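Local coordinates for protein AT5g51070/K3K7_27 (Arabidopsis thaliana, PDB 5GKM) that probably serves as an ATP-hydrolysing chaperone associated with the Clp protease, represented here by its all-helical N-terminal domain, at residues T11-R16 against A44-P49; D31-Q36 against I97-V102; H37-L42 against G126-D131; A119-A124 against L154-G159. All coordinates share one frame; numbering follows the deposited sequence. Where two conformers were deposited one is given.

The four contacts tie together one compact, strand-free Clp N-terminal domain. Contacts 1, 2 and 3 share helix 35-45: contact 2 at its start, contact 3 in its middle and contact 1 at its end. Helix 120-130 serves contacts 3 and 4. Contact 3 lies nearest the chain's centre, about 8 Å from contact 2 and about 13 Å from contacts 1 and 4, between contact centres; the centres of contacts 2 and 4 are about 20 Å apart. Along the chain contacts 1, 2 and 3 interlace, as do 3 and 4; contact 1 precedes contact 4, yet salt bridges from Arg-156 to Asp-46 and Asp-48 join them. A buried apolar centre thus grades into a charged cluster.

Contact 1. Residues T11-R16 against A44-P49; sequences TERAIR and AEDRDP
Arg-13 and Glu-45 meet at about a right angle in the helical Clp N-terminal domain, where the start of helix 12-27 faces the end of helix 35-45. Their pairing is the side-on form of the arginine–carboxylate bridge. Arg-13 NE donates to Glu-45 OE2 at 3.0 Å, and Arg-13 NH2 donates to Glu-45 OE1 at 2.9 Å, so each carboxylate oxygen has its own N-H. Both oxygens are approached from their syn sides, but the two planes stand 35° apart, and the NH2 bond tilts out of the guanidinium plane more than the NE bond does. Two bonds together restrain rotation of the Glu-45 carboxylate.

With CG anti to the backbone N (chi1 -171°), Glu-45 brings CG to 3.6 Å from Arg-13 O; the bend at chi2 (-76°) then swings the carboxylate toward Arg-13. Arg-16 attends the same group from another direction. Its guanidinium is nearly coplanar with the carboxylate and presents an edge to Glu-45 OE2, though the salt bridge from Arg-16 NH1 is long at 3.6 Å. Beneath it, the methylenes of Arg-16 pass Glu-45 CG at van der Waals range. One buried acid therefore gathers two arginines, an environment that would be expected to favour its ionised form. Arg-13 also reaches Glu-121 through NH1, which extends the charge network toward helix 120-130.

After the helix ends, Asp-46 forms an Asx turn, its OD1 accepting from Asp-48 N. Arg-47 crosses Arg-16, a like-charged pair with Glu-45 also close by: Arg-47 NH2 lies over one guanidinium face, 3.8 Å from Arg-16 NH1.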
loop_
_atom_site.group_PDB
_atom_site.type_symbol
_atom_site.label_atom_id
_atom_site.label_comp_id
_atom_site.label_asym_id
_atom_site.label_seq_id
_atom_site.Cartn_x
_atom_site.Cartn_y
_atom_site.Cartn_z
ATOM N N THR A 11 1.368 -0.986 13.718
ATOM C CA THR A 11 2.667 -1.415 14.093
ATOM C C THR A 11 3.754 -0.532 13.487
ATOM O O THR A 11 3.556 0.184 12.552
ATOM C CB THR A 11 2.980 -2.854 13.706
ATOM O OG1 THR A 11 3.137 -2.970 12.296
ATOM C CG2 THR A 11 1.882 -3.788 14.204
ATOM N N GLU A 12 4.918 -0.644 14.106
ATOM C CA GLU A 12 6.166 0.043 13.524
ATOM C C GLU A 12 6.469 -0.241 11.940
ATOM O O GLU A 12 6.677 0.651 11.229
ATOM C CB GLU A 12 7.419 -0.318 14.337
ATOM C CG GLU A 12 8.677 0.311 13.809
ATOM C CD GLU A 12 9.956 -0.307 14.394
ATOM O OE1 GLU A 12 9.905 -1.083 15.366
ATOM O OE2 GLU A 12 11.020 -0.117 13.800
ATOM N N ARG A 13 6.256 -1.487 11.562
ATOM C CA ARG A 13 6.337 -1.847 10.190
ATOM C C ARG A 13 5.243 -1.158 9.396
ATOM O O ARG A 13 5.481 -0.780 8.304
ATOM C CB ARG A 13 6.209 -3.340 9.924
ATOM C CG ARG A 13 7.271 -4.196 10.564
ATOM C CD ARG A 13 7.170 -5.659 10.151
ATOM N NE ARG A 13 7.086 -5.751 8.723
ATOM C CZ ARG A 13 6.296 -6.575 8.083
ATOM N NH1 ARG A 13 5.553 -7.423 8.750
ATOM N NH2 ARG A 13 6.237 -6.510 6.766
ATOM N N ALA A 14 4.045 -1.132 9.932
ATOM C CA ALA A 14 2.973 -0.547 9.164
ATOM C C ALA A 14 3.201 0.953 8.930
ATOM O O ALA A 14 2.914 1.460 7.909
ATOM C CB ALA A 14 1.649 -0.776 9.849
ATOM N N ILE A 15 3.654 1.593 9.980
ATOM C CA ILE A 15 3.918 3.013 9.925
ATOM C C ILE A 15 5.034 3.290 8.924
ATOM O O ILE A 15 4.950 4.209 8.210
ATOM C CB ILE A 15 4.298 3.580 11.309
ATOM C CG1 ILE A 15 3.154 3.436 12.290
ATOM C CG2 ILE A 15 4.784 5.015 11.210
ATOM C CD1 ILE A 15 2.090 4.393 12.022
ATOM N N ARG A 16 6.040 2.439 8.903
ATOM C CA ARG A 16 7.115 2.621 7.976
ATOM C C ARG A 16 6.633 2.488 6.534
ATOM O O ARG A 16 6.979 3.247 5.701
ATOM C CB ARG A 16 8.253 1.666 8.290
ATOM C CG ARG A 16 9.486 1.793 7.450
ATOM C CD ARG A 16 10.487 0.728 7.884
ATOM N NE ARG A 16 10.850 0.856 9.268
ATOM C CZ ARG A 16 10.729 -0.117 10.135
ATOM N NH1 ARG A 16 10.196 -1.282 9.768
ATOM N NH2 ARG A 16 11.111 0.090 11.359
ATOM N N ALA A 44 8.337 -1.744 -0.545
ATOM C CA ALA A 44 9.594 -1.242 -0.056
ATOM C C ALA A 44 9.900 -1.685 1.383
ATOM O O ALA A 44 11.018 -1.839 1.766
ATOM C CB ALA A 44 9.649 0.265 -0.174
ATOM N N GLU A 45 8.883 -1.742 2.201
ATOM C CA GLU A 45 9.050 -2.096 3.583
ATOM C C GLU A 45 9.365 -3.579 3.832
ATOM O O GLU A 45 10.067 -3.901 4.745
ATOM C CB GLU A 45 7.853 -1.606 4.399
ATOM C CG GLU A 45 7.973 -1.725 5.906
ATOM C CD GLU A 45 7.791 -3.136 6.408
ATOM O OE1 GLU A 45 7.083 -3.905 5.789
ATOM O OE2 GLU A 45 8.351 -3.392 7.447
ATOM N N ASP A 46 8.780 -4.447 3.021
ATOM C CA ASP A 46 8.816 -5.864 3.349
ATOM C C ASP A 46 10.253 -6.405 3.191
ATOM O O ASP A 46 10.811 -6.273 2.190
ATOM C CB ASP A 46 7.801 -6.570 2.448
ATOM C CG ASP A 46 7.581 -8.026 2.785
ATOM O OD1 ASP A 46 8.277 -8.572 3.593
ATOM O OD2 ASP A 46 6.661 -8.538 2.250
ATOM N N ARG A 47 10.778 -6.992 4.250
ATOM C CA ARG A 47 12.137 -7.494 4.297
ATOM C C ARG A 47 12.184 -8.985 4.004
ATOM O O ARG A 47 13.180 -9.578 4.185
ATOM C CB ARG A 47 12.805 -7.193 5.650
ATOM C CG ARG A 47 12.994 -5.710 5.955
ATOM C CD ARG A 47 13.641 -5.412 7.289
ATOM N NE ARG A 47 13.465 -4.050 7.752
ATOM C CZ ARG A 47 14.010 -3.551 8.845
ATOM N NH1 ARG A 47 14.766 -4.289 9.614
ATOM N NH2 ARG A 47 13.761 -2.331 9.201
ATOM N N ASP A 48 11.096 -9.557 3.537
ATOM C CA ASP A 48 11.060 -10.978 3.225
ATOM C C ASP A 48 12.068 -11.237 2.133
ATOM O O ASP A 48 12.078 -10.605 1.161
ATOM C CB ASP A 48 9.659 -11.339 2.741
ATOM C CG ASP A 48 9.454 -12.828 2.527
ATOM O OD1 ASP A 48 10.448 -13.494 2.271
ATOM O OD2 ASP A 48 8.307 -13.270 2.601
ATOM N N PRO A 49 12.960 -12.228 2.310
ATOM C CA PRO A 49 13.991 -12.495 1.307
ATOM C C PRO A 49 13.418 -13.034 0.027
ATOM O O PRO A 49 14.033 -12.946 -0.987
ATOM C CB PRO A 49 14.948 -13.494 1.994
ATOM C CG PRO A 49 14.185 -14.066 3.065
ATOM C CD PRO A 49 13.150 -13.052 3.492
#

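Contact 2. Residues D31-Q36 against I97-V102; sequences DMVYTQ and ISTKRV
Thr-35 and Thr-99, which bury the most surface here, lie alongside one another, pointing opposite ways, where the start of helix 35-45 meets the first turn of helix 97-112. Their backbones come close, with CA of Thr-35 and CA of Thr-99 only 5.3 Å apart. Small residues suit such an approach. The methyl CG2 of Thr-35 packs 3.7 Å from Thr-99 OG1 and 3.8 Å from the backbone C of Ser-98, then touches Val-102 CG2 one turn farther on.

Thr-99 supplies the polar tie. With OG1 anti to its own carbonyl carbon (chi1 -58°), the hydroxyl reaches the residues just before helix 35-45 and donates to Val-33 O at 2.9 Å. The donor stands 42° above the carbonyl plane. Ser-96 OG is a second partner of this hydroxyl. Thr-35 sends its own OG1 the other way, to Asp-131, while its backbone N-H donates to a water 3.0 Å off that sits at the edge of the Tyr-34 ring. The same water is bonded to Ser-98 OG, bridging the two segments. Ser-98, third in buried surface, lies against Thr-35 CG2 and obliquely against Tyr-34 CD2; its hydroxyl is also bonded to Ser-96.

The contact pins the connection into helix 35-45 against helix 97-112. Helix 12-27 touches Val-33, helix 120-130 packs against Thr-35 and Val-102, and helix 134-142 meets Thr-35 through Ser-134.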
loop_
_atom_site.group_PDB
_atom_site.type_symbol
_atom_site.label_atom_id
_atom_site.label_comp_id
_atom_site.label_asym_id
_atom_site.label_seq_id
_atom_site.Cartn_x
_atom_site.Cartn_y
_atom_site.Cartn_z
ATOM N N ASP A 31 1.586 14.687 -5.350
ATOM C CA ASP A 31 1.309 15.417 -4.141
ATOM C C ASP A 31 0.219 14.816 -3.239
ATOM O O ASP A 31 -0.243 15.456 -2.377
ATOM C CB ASP A 31 0.910 16.844 -4.461
ATOM C CG ASP A 31 1.982 17.591 -5.207
ATOM O OD1 ASP A 31 3.088 17.724 -4.689
ATOM O OD2 ASP A 31 1.681 18.034 -6.311
ATOM N N MET A 32 -0.141 13.588 -3.532
ATOM C CA MET A 32 -1.067 12.843 -2.741
ATOM C C MET A 32 -0.791 11.362 -2.945
ATOM O O MET A 32 -0.468 10.971 -3.982
ATOM C CB MET A 32 -2.459 13.186 -3.199
ATOM C CG MET A 32 -3.493 12.400 -2.500
ATOM S SD MET A 32 -5.124 13.019 -2.849
ATOM C CE MET A 32 -5.225 14.052 -1.429
ATOM N N VAL A 33 -0.977 10.583 -1.904
ATOM C CA VAL A 33 -0.697 9.168 -1.976
ATOM C C VAL A 33 -1.959 8.425 -2.396
ATOM O O VAL A 33 -2.928 8.444 -1.729
ATOM C CB VAL A 33 -0.342 8.645 -0.582
ATOM C CG1 VAL A 33 -0.109 7.160 -0.611
ATOM C CG2 VAL A 33 0.885 9.331 -0.060
ATOM N N TYR A 34 -1.905 7.800 -3.548
ATOM C CA TYR A 34 -2.970 6.966 -4.016
ATOM C C TYR A 34 -2.578 5.490 -3.790
ATOM O O TYR A 34 -1.549 5.223 -3.299
ATOM C CB TYR A 34 -3.333 7.260 -5.460
ATOM C CG TYR A 34 -4.111 8.532 -5.693
ATOM C CD1 TYR A 34 -3.488 9.736 -5.789
ATOM C CD2 TYR A 34 -5.461 8.487 -5.837
ATOM C CE1 TYR A 34 -4.212 10.883 -6.016
ATOM C CE2 TYR A 34 -6.209 9.626 -6.059
ATOM C CZ TYR A 34 -5.576 10.826 -6.126
ATOM O OH TYR A 34 -6.317 11.944 -6.389
ATOM N N THR A 35 -3.466 4.574 -4.110
ATOM C CA THR A 35 -3.277 3.218 -3.656
ATOM C C THR A 35 -2.112 2.499 -4.294
ATOM O O THR A 35 -1.571 1.638 -3.717
ATOM C CB THR A 35 -4.560 2.375 -3.669
ATOM O OG1 THR A 35 -5.160 2.417 -4.944
ATOM C CG2 THR A 35 -5.472 2.907 -2.657
ATOM N N GLN A 36 -1.796 2.856 -5.524
ATOM C CA GLN A 36 -0.604 2.285 -6.134
ATOM C C GLN A 36 0.689 2.707 -5.392
ATOM O O GLN A 36 1.639 2.024 -5.388
ATOM C CB GLN A 36 -0.514 2.572 -7.642
ATOM C CG GLN A 36 -0.222 4.016 -8.009
ATOM C CD GLN A 36 -1.454 4.878 -8.118
ATOM O OE1 GLN A 36 -2.487 4.574 -7.599
ATOM N NE2 GLN A 36 -1.311 5.959 -8.836
ATOM N N ILE A 97 -8.697 9.582 -0.917
ATOM C CA ILE A 97 -9.868 8.969 -0.348
ATOM C C ILE A 97 -9.722 7.476 -0.490
ATOM O O ILE A 97 -9.988 6.787 0.404
ATOM C CB ILE A 97 -11.104 9.415 -1.133
ATOM C CG1 ILE A 97 -11.391 10.849 -0.771
ATOM C CG2 ILE A 97 -12.325 8.570 -0.833
ATOM C CD1 ILE A 97 -12.255 11.556 -1.800
ATOM N N SER A 98 -9.308 7.049 -1.662
ATOM C CA SER A 98 -9.119 5.471 -1.774
ATOM C C SER A 98 -8.090 4.840 -0.692
ATOM O O SER A 98 -8.313 3.842 -0.153
ATOM C CB SER A 98 -8.691 5.175 -3.219
ATOM O OG SER A 98 -7.566 5.970 -3.636
ATOM N N THR A 99 -6.995 5.576 -0.544
ATOM C CA THR A 99 -6.015 5.170 0.381
ATOM C C THR A 99 -6.606 5.179 1.792
ATOM O O THR A 99 -6.348 4.316 2.516
ATOM C CB THR A 99 -4.735 6.046 0.281
ATOM O OG1 THR A 99 -4.251 5.957 -1.031
ATOM C CG2 THR A 99 -3.690 5.564 1.271
ATOM N N LYS A 100 -7.359 6.202 2.132
ATOM C CA LYS A 100 -7.944 6.244 3.442
ATOM C C LYS A 100 -8.929 5.084 3.661
ATOM O O LYS A 100 -9.098 4.600 4.734
ATOM C CB LYS A 100 -8.628 7.586 3.701
ATOM C CG LYS A 100 -7.654 8.753 3.813
ATOM C CD LYS A 100 -8.418 10.066 4.002
ATOM C CE LYS A 100 -7.586 11.321 4.081
ATOM N NZ LYS A 100 -6.715 11.319 5.278
ATOM N N ARG A 101 -9.605 4.740 2.610
ATOM C CA ARG A 101 -10.538 3.650 2.655
ATOM C C ARG A 101 -9.777 2.372 2.971
ATOM O O ARG A 101 -10.197 1.598 3.741
ATOM C CB ARG A 101 -11.279 3.541 1.348
ATOM C CG ARG A 101 -12.233 2.395 1.293
ATOM C CD ARG A 101 -13.232 2.474 0.155
ATOM N NE ARG A 101 -13.852 1.151 -0.029
ATOM C CZ ARG A 101 -14.534 0.728 -1.088
ATOM N NH1 ARG A 101 -14.771 1.509 -2.107
ATOM N NH2 ARG A 101 -14.988 -0.503 -1.128
ATOM N N VAL A 102 -8.626 2.217 2.345
ATOM C CA VAL A 102 -7.831 1.050 2.607
ATOM C C VAL A 102 -7.386 0.964 4.067
ATOM O O VAL A 102 -7.386 -0.074 4.658
ATOM C CB VAL A 102 -6.619 0.999 1.637
ATOM C CG1 VAL A 102 -5.561 0.010 2.093
ATOM C CG2 VAL A 102 -7.103 0.678 0.243
HETATM O O HOH W 1 -6.149 4.949 -5.429
#

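Contact 3. Residues H37-L42 against G126-D131; sequences HLLLGL and GLFTVD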
loop_
_atom_site.group_PDB
_atom_site.type_symbol
_atom_site.label_atom_id
_atom_site.label_comp_id
_atom_site.label_asym_id
_atom_site.label_seq_id
_atom_site.Cartn_x
_atom_site.Cartn_y
_atom_site.Cartn_z
ATOM N N HIS A 37 0.672 3.897 -4.834
ATOM C CA HIS A 37 1.765 4.348 -4.027
ATOM C C HIS A 37 1.891 3.621 -2.716
ATOM O O HIS A 37 2.943 3.371 -2.238
ATOM C CB HIS A 37 1.748 5.857 -3.846
ATOM C CG HIS A 37 1.493 6.593 -5.118
ATOM N ND1 HIS A 37 0.476 7.455 -5.279
ATOM C CD2 HIS A 37 2.161 6.548 -6.324
ATOM C CE1 HIS A 37 0.498 7.924 -6.520
ATOM N NE2 HIS A 37 1.539 7.378 -7.156
ATOM N N LEU A 38 0.743 3.341 -2.134
ATOM C CA LEU A 38 0.716 2.527 -0.938
ATOM C C LEU A 38 1.294 1.124 -1.234
ATOM O O LEU A 38 1.981 0.578 -0.454
ATOM C CB LEU A 38 -0.714 2.419 -0.421
ATOM C CG LEU A 38 -0.844 1.590 0.843
ATOM C CD1 LEU A 38 0.013 2.116 1.996
ATOM C CD2 LEU A 38 -2.296 1.491 1.244
ATOM N N LEU A 39 0.982 0.627 -2.404
ATOM C CA LEU A 39 1.524 -0.657 -2.783
ATOM C C LEU A 39 3.037 -0.581 -2.827
ATOM O O LEU A 39 3.682 -1.434 -2.345
ATOM C CB LEU A 39 0.965 -1.107 -4.138
ATOM C CG LEU A 39 1.561 -2.380 -4.709
ATOM C CD1 LEU A 39 1.315 -3.587 -3.820
ATOM C CD2 LEU A 39 0.979 -2.611 -6.085
ATOM N N LEU A 40 3.548 0.504 -3.374
ATOM C CA LEU A 40 4.979 0.686 -3.396
ATOM C C LEU A 40 5.595 0.747 -1.990
ATOM O O LEU A 40 6.573 0.171 -1.751
ATOM C CB LEU A 40 5.391 1.912 -4.203
ATOM C CG LEU A 40 5.080 1.903 -5.691
ATOM C CD1 LEU A 40 5.531 3.191 -6.372
ATOM C CD2 LEU A 40 5.746 0.735 -6.386
ATOM N N GLY A 41 4.940 1.447 -1.083
ATOM C CA GLY A 41 5.428 1.510 0.260
ATOM C C GLY A 41 5.484 0.172 0.971
ATOM O O GLY A 41 6.368 -0.104 1.685
ATOM N N LEU A 42 4.458 -0.626 0.745
ATOM C CA LEU A 42 4.438 -1.960 1.305
ATOM C C LEU A 42 5.515 -2.847 0.752
ATOM O O LEU A 42 6.099 -3.575 1.459
ATOM C CB LEU A 42 3.082 -2.637 1.072
ATOM C CG LEU A 42 1.891 -2.032 1.830
ATOM C CD1 LEU A 42 0.599 -2.527 1.214
ATOM C CD2 LEU A 42 1.893 -2.296 3.315
ATOM N N GLY A 126 -6.493 -5.056 2.919
ATOM C CA GLY A 126 -7.347 -3.948 2.562
ATOM C C GLY A 126 -7.106 -3.475 1.153
ATOM O O GLY A 126 -7.998 -3.240 0.436
ATOM N N LEU A 127 -5.840 -3.370 0.801
ATOM C CA LEU A 127 -5.483 -2.832 -0.454
ATOM C C LEU A 127 -6.032 -3.684 -1.565
ATOM O O LEU A 127 -6.443 -3.198 -2.580
ATOM C CB LEU A 127 -3.970 -2.722 -0.539
ATOM C CG LEU A 127 -3.291 -2.210 -1.794
ATOM C CD1 LEU A 127 -3.793 -0.811 -2.071
ATOM C CD2 LEU A 127 -1.779 -2.196 -1.653
ATOM N N PHE A 128 -6.020 -4.975 -1.330
ATOM C CA PHE A 128 -6.363 -5.921 -2.359
ATOM C C PHE A 128 -7.839 -6.287 -2.340
ATOM O O PHE A 128 -8.210 -7.182 -3.024
ATOM C CB PHE A 128 -5.518 -7.202 -2.234
ATOM C CG PHE A 128 -4.034 -6.963 -2.350
ATOM C CD1 PHE A 128 -3.578 -5.930 -3.114
ATOM C CD2 PHE A 128 -3.102 -7.765 -1.707
ATOM C CE1 PHE A 128 -2.252 -5.671 -3.225
ATOM C CE2 PHE A 128 -1.745 -7.507 -1.812
ATOM C CZ PHE A 128 -1.344 -6.447 -2.554
ATOM N N THR A 129 -8.607 -5.660 -1.464
ATOM C CA THR A 129 -10.043 -5.869 -1.422
ATOM C C THR A 129 -10.915 -4.647 -1.564
ATOM O O THR A 129 -12.024 -4.784 -1.957
ATOM C CB THR A 129 -10.487 -6.634 -0.189
ATOM O OG1 THR A 129 -10.088 -5.950 0.975
ATOM C CG2 THR A 129 -9.906 -8.028 -0.153
ATOM N N VAL A 130 -10.444 -3.483 -1.188
ATOM C CA VAL A 130 -11.287 -2.293 -1.214
ATOM C C VAL A 130 -10.799 -1.079 -1.997
ATOM O O VAL A 130 -11.350 -0.016 -1.842
ATOM C CB VAL A 130 -11.681 -1.825 0.205
ATOM C CG1 VAL A 130 -12.307 -2.957 0.966
ATOM C CG2 VAL A 130 -10.508 -1.226 0.935
ATOM N N ASP A 131 -9.767 -1.246 -2.810
ATOM C CA ASP A 131 -9.235 -0.104 -3.539
ATOM C C ASP A 131 -9.941 0.197 -4.879
ATOM O O ASP A 131 -10.922 -0.395 -5.159
ATOM C CB ASP A 131 -7.695 -0.098 -3.651
ATOM C CG ASP A 131 -7.180 -0.589 -4.999
ATOM O OD1 ASP A 131 -7.873 -1.414 -5.545
ATOM O OD2 ASP A 131 -6.110 -0.198 -5.447
#
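Leu-39 and Leu-127 mark the closest backbone pairing of two nearly antiparallel helices, their CA atoms 7.7 Å apart. The axes of the segments 37-42 and 126-130 approach no closer than 11.3 Å, and their directions differ by 154°. At that spacing long side chains must fill the gap, and this interface deep in the all-helical Clp N domain is made of leucines and one phenylalanine.

Leu-127 carries most of it. Its CG lies anti to the backbone N (chi1 178°), which extends the side chain across the gap so that its two methyls divide the work. CD2 drops onto the first helix, 3.8 Å from Leu-39 CA and 3.7 Å from Leu-42 CD1, in the hollow between residues one turn apart. CD1 turns toward Leu-38, touching its CD2 at the longer distance of 4.3 Å. Leu-39 crosses Leu-127 at about a right angle, whereas Leu-42 runs past it in the opposite direction, so the branched ends interleave without polar help.

Around this group the core continues: Leu-38 packs on Val-102 and Phe-103 of helix 97-112, Leu-39 and Leu-42 reach Phe-52, and Phe-128 rests on Met-146, Leu-149 and Thr-150 of helix 146-158. The contact is thus one of the central joints of the domain, linking helix 35-45 to helix 120-130 through purely apolar packing, with helix 146-158 behind Phe-128. Phe-128 adds one more touch: its ring offers an edge to Leu-39, whose methyl CD1 lies 4.1 Å from Phe-128 CZ and near the ring plane.

Contact 4. Residues A119-A124 against L154-G159; sequences APEHIA and LTRLKG
The His-122 imidazole takes Leu-157 over one face and a backbone N-H at its edge. Leu-157 CD2 stands 3.8 Å from the ring centroid and 26° off the ring normal, a CH-pi contact offset toward the rim beside His-122 CE1. In the ring plane, Ala-119 N donates to His-122 ND1 at 2.9 Å, a nearly straight bond that should fix the ring's rotation. Because ND1 accepts, the proton probably sits on NE2, which is buried here and has no partner in the model.

The Arg-156 guanidinium is met at its edge, exactly in plane, by Glu-121 OE2, 3.0 Å from Arg-156 NH1. The carboxylate itself is turned 60° from the guanidinium, and the bond runs almost straight on from the C-O bond. Glu-121 bends at chi2 (80°) to lift its carboxylate across Arg-156, whose CD lies 3.5 Å from Glu-121 OE2, while Glu-121 CB covers Leu-157 CG at 3.7 Å. Glu-121 OE2 is shared with Arg-13, and Arg-156 gives its other terminal nitrogen, NH2, to Asp-46 and Asp-48. The acid therefore bridges two arginines that belong to different helices.

An apolar wedge with a charged border thus docks the C-terminal helix 146-158 on the start of helix 120-130, a near-antiparallel helix pair of the all-helical Clp N-terminal domain.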
loop_
_atom_site.group_PDB
_atom_site.type_symbol
_atom_site.label_atom_id
_atom_site.label_comp_id
_atom_site.label_asym_id
_atom_site.label_seq_id
_atom_site.Cartn_x
_atom_site.Cartn_y
_atom_site.Cartn_z
ATOM N N ALA A 119 -1.062 -4.407 11.184
ATOM C CA ALA A 119 0.184 -4.682 10.537
ATOM C C ALA A 119 0.123 -4.388 9.049
ATOM O O ALA A 119 -0.860 -4.190 8.509
ATOM C CB ALA A 119 0.623 -6.114 10.782
ATOM N N PRO A 120 1.290 -4.435 8.414
ATOM C CA PRO A 120 1.299 -4.229 6.962
ATOM C C PRO A 120 0.402 -5.254 6.223
ATOM O O PRO A 120 -0.139 -4.982 5.212
ATOM C CB PRO A 120 2.774 -4.463 6.591
ATOM C CG PRO A 120 3.511 -4.054 7.774
ATOM C CD PRO A 120 2.670 -4.548 8.914
ATOM N N GLU A 121 0.329 -6.433 6.803
ATOM C CA GLU A 121 -0.449 -7.487 6.211
ATOM C C GLU A 121 -1.945 -7.148 6.195
ATOM O O GLU A 121 -2.608 -7.462 5.300
ATOM C CB GLU A 121 -0.160 -8.797 6.894
ATOM C CG GLU A 121 1.223 -9.271 6.573
ATOM C CD GLU A 121 2.336 -8.617 7.383
ATOM O OE1 GLU A 121 2.150 -8.005 8.385
ATOM O OE2 GLU A 121 3.419 -8.812 6.956
ATOM N N HIS A 122 -2.422 -6.506 7.247
ATOM C CA HIS A 122 -3.774 -6.028 7.273
ATOM C C HIS A 122 -4.009 -4.968 6.230
ATOM O O HIS A 122 -5.036 -4.900 5.658
ATOM C CB HIS A 122 -4.136 -5.413 8.607
ATOM C CG HIS A 122 -4.110 -6.379 9.766
ATOM N ND1 HIS A 122 -3.251 -6.295 10.775
ATOM C CD2 HIS A 122 -4.892 -7.463 10.027
ATOM C CE1 HIS A 122 -3.488 -7.267 11.630
ATOM N NE2 HIS A 122 -4.481 -7.984 11.166
ATOM N N ILE A 123 -3.035 -4.085 6.069
ATOM C CA ILE A 123 -3.101 -3.072 5.031
ATOM C C ILE A 123 -3.131 -3.694 3.644
ATOM O O ILE A 123 -3.825 -3.266 2.817
ATOM C CB ILE A 123 -1.961 -2.012 5.110
ATOM C CG1 ILE A 123 -1.993 -1.336 6.485
ATOM C CG2 ILE A 123 -2.064 -1.037 3.940
ATOM C CD1 ILE A 123 -0.807 -0.451 6.803
ATOM N N ALA A 124 -2.328 -4.719 3.453
ATOM C CA ALA A 124 -2.363 -5.403 2.171
ATOM C C ALA A 124 -3.722 -6.048 1.873
ATOM O O ALA A 124 -4.181 -5.979 0.807
ATOM C CB ALA A 124 -1.257 -6.450 2.081
ATOM N N LEU A 154 -2.678 -13.127 4.776
ATOM C CA LEU A 154 -3.451 -13.753 5.823
ATOM C C LEU A 154 -2.652 -14.877 6.496
ATOM O O LEU A 154 -2.740 -15.058 7.672
ATOM C CB LEU A 154 -4.777 -14.260 5.284
ATOM C CG LEU A 154 -5.794 -13.193 4.916
ATOM C CD1 LEU A 154 -6.918 -13.728 4.104
ATOM C CD2 LEU A 154 -6.342 -12.357 6.057
ATOM N N THR A 155 -1.893 -15.608 5.709
ATOM C CA THR A 155 -1.045 -16.653 6.223
ATOM C C THR A 155 0.016 -16.122 7.170
ATOM O O THR A 155 0.215 -16.661 8.236
ATOM C CB THR A 155 -0.458 -17.514 5.098
ATOM O OG1 THR A 155 -1.517 -18.122 4.379
ATOM C CG2 THR A 155 0.441 -18.542 5.626
ATOM N N ARG A 156 0.604 -15.003 6.832
ATOM C CA ARG A 156 1.547 -14.390 7.718
ATOM C C ARG A 156 0.955 -14.000 9.059
ATOM O O ARG A 156 1.555 -14.149 10.073
ATOM C CB ARG A 156 2.133 -13.138 7.085
ATOM C CG ARG A 156 3.328 -13.384 6.233
ATOM C CD ARG A 156 3.959 -12.073 5.922
ATOM N NE ARG A 156 4.953 -12.127 4.910
ATOM C CZ ARG A 156 5.575 -11.073 4.407
ATOM N NH1 ARG A 156 5.302 -9.854 4.835
ATOM N NH2 ARG A 156 6.441 -11.240 3.476
ATOM N N LEU A 157 -0.254 -13.516 9.034
ATOM C CA LEU A 157 -0.875 -13.081 10.256
ATOM C C LEU A 157 -1.180 -14.220 11.225
ATOM O O LEU A 157 -1.429 -14.018 12.363
ATOM C CB LEU A 157 -2.155 -12.335 9.936
ATOM C CG LEU A 157 -1.966 -10.959 9.312
ATOM C CD1 LEU A 157 -3.221 -10.489 8.627
ATOM C CD2 LEU A 157 -1.563 -9.961 10.369
ATOM N N LYS A 158 -1.161 -15.415 10.712
ATOM C CA LYS A 158 -1.323 -16.587 11.562
ATOM C C LYS A 158 -0.129 -16.940 12.354
ATOM O O LYS A 158 -0.248 -17.571 13.373
ATOM C CB LYS A 158 -1.629 -17.800 10.740
ATOM C CG LYS A 158 -2.994 -17.795 10.232
ATOM C CD LYS A 158 -3.212 -19.060 9.486
ATOM C CE LYS A 158 -4.580 -18.961 8.883
ATOM N NZ LYS A 158 -5.593 -18.927 9.966
ATOM N N GLY A 159 1.024 -16.585 11.872
ATOM C CA GLY A 159 2.235 -16.868 12.579
ATOM C C GLY A 159 2.892 -18.107 12.038
ATOM O O GLY A 159 2.215 -19.036 11.664
#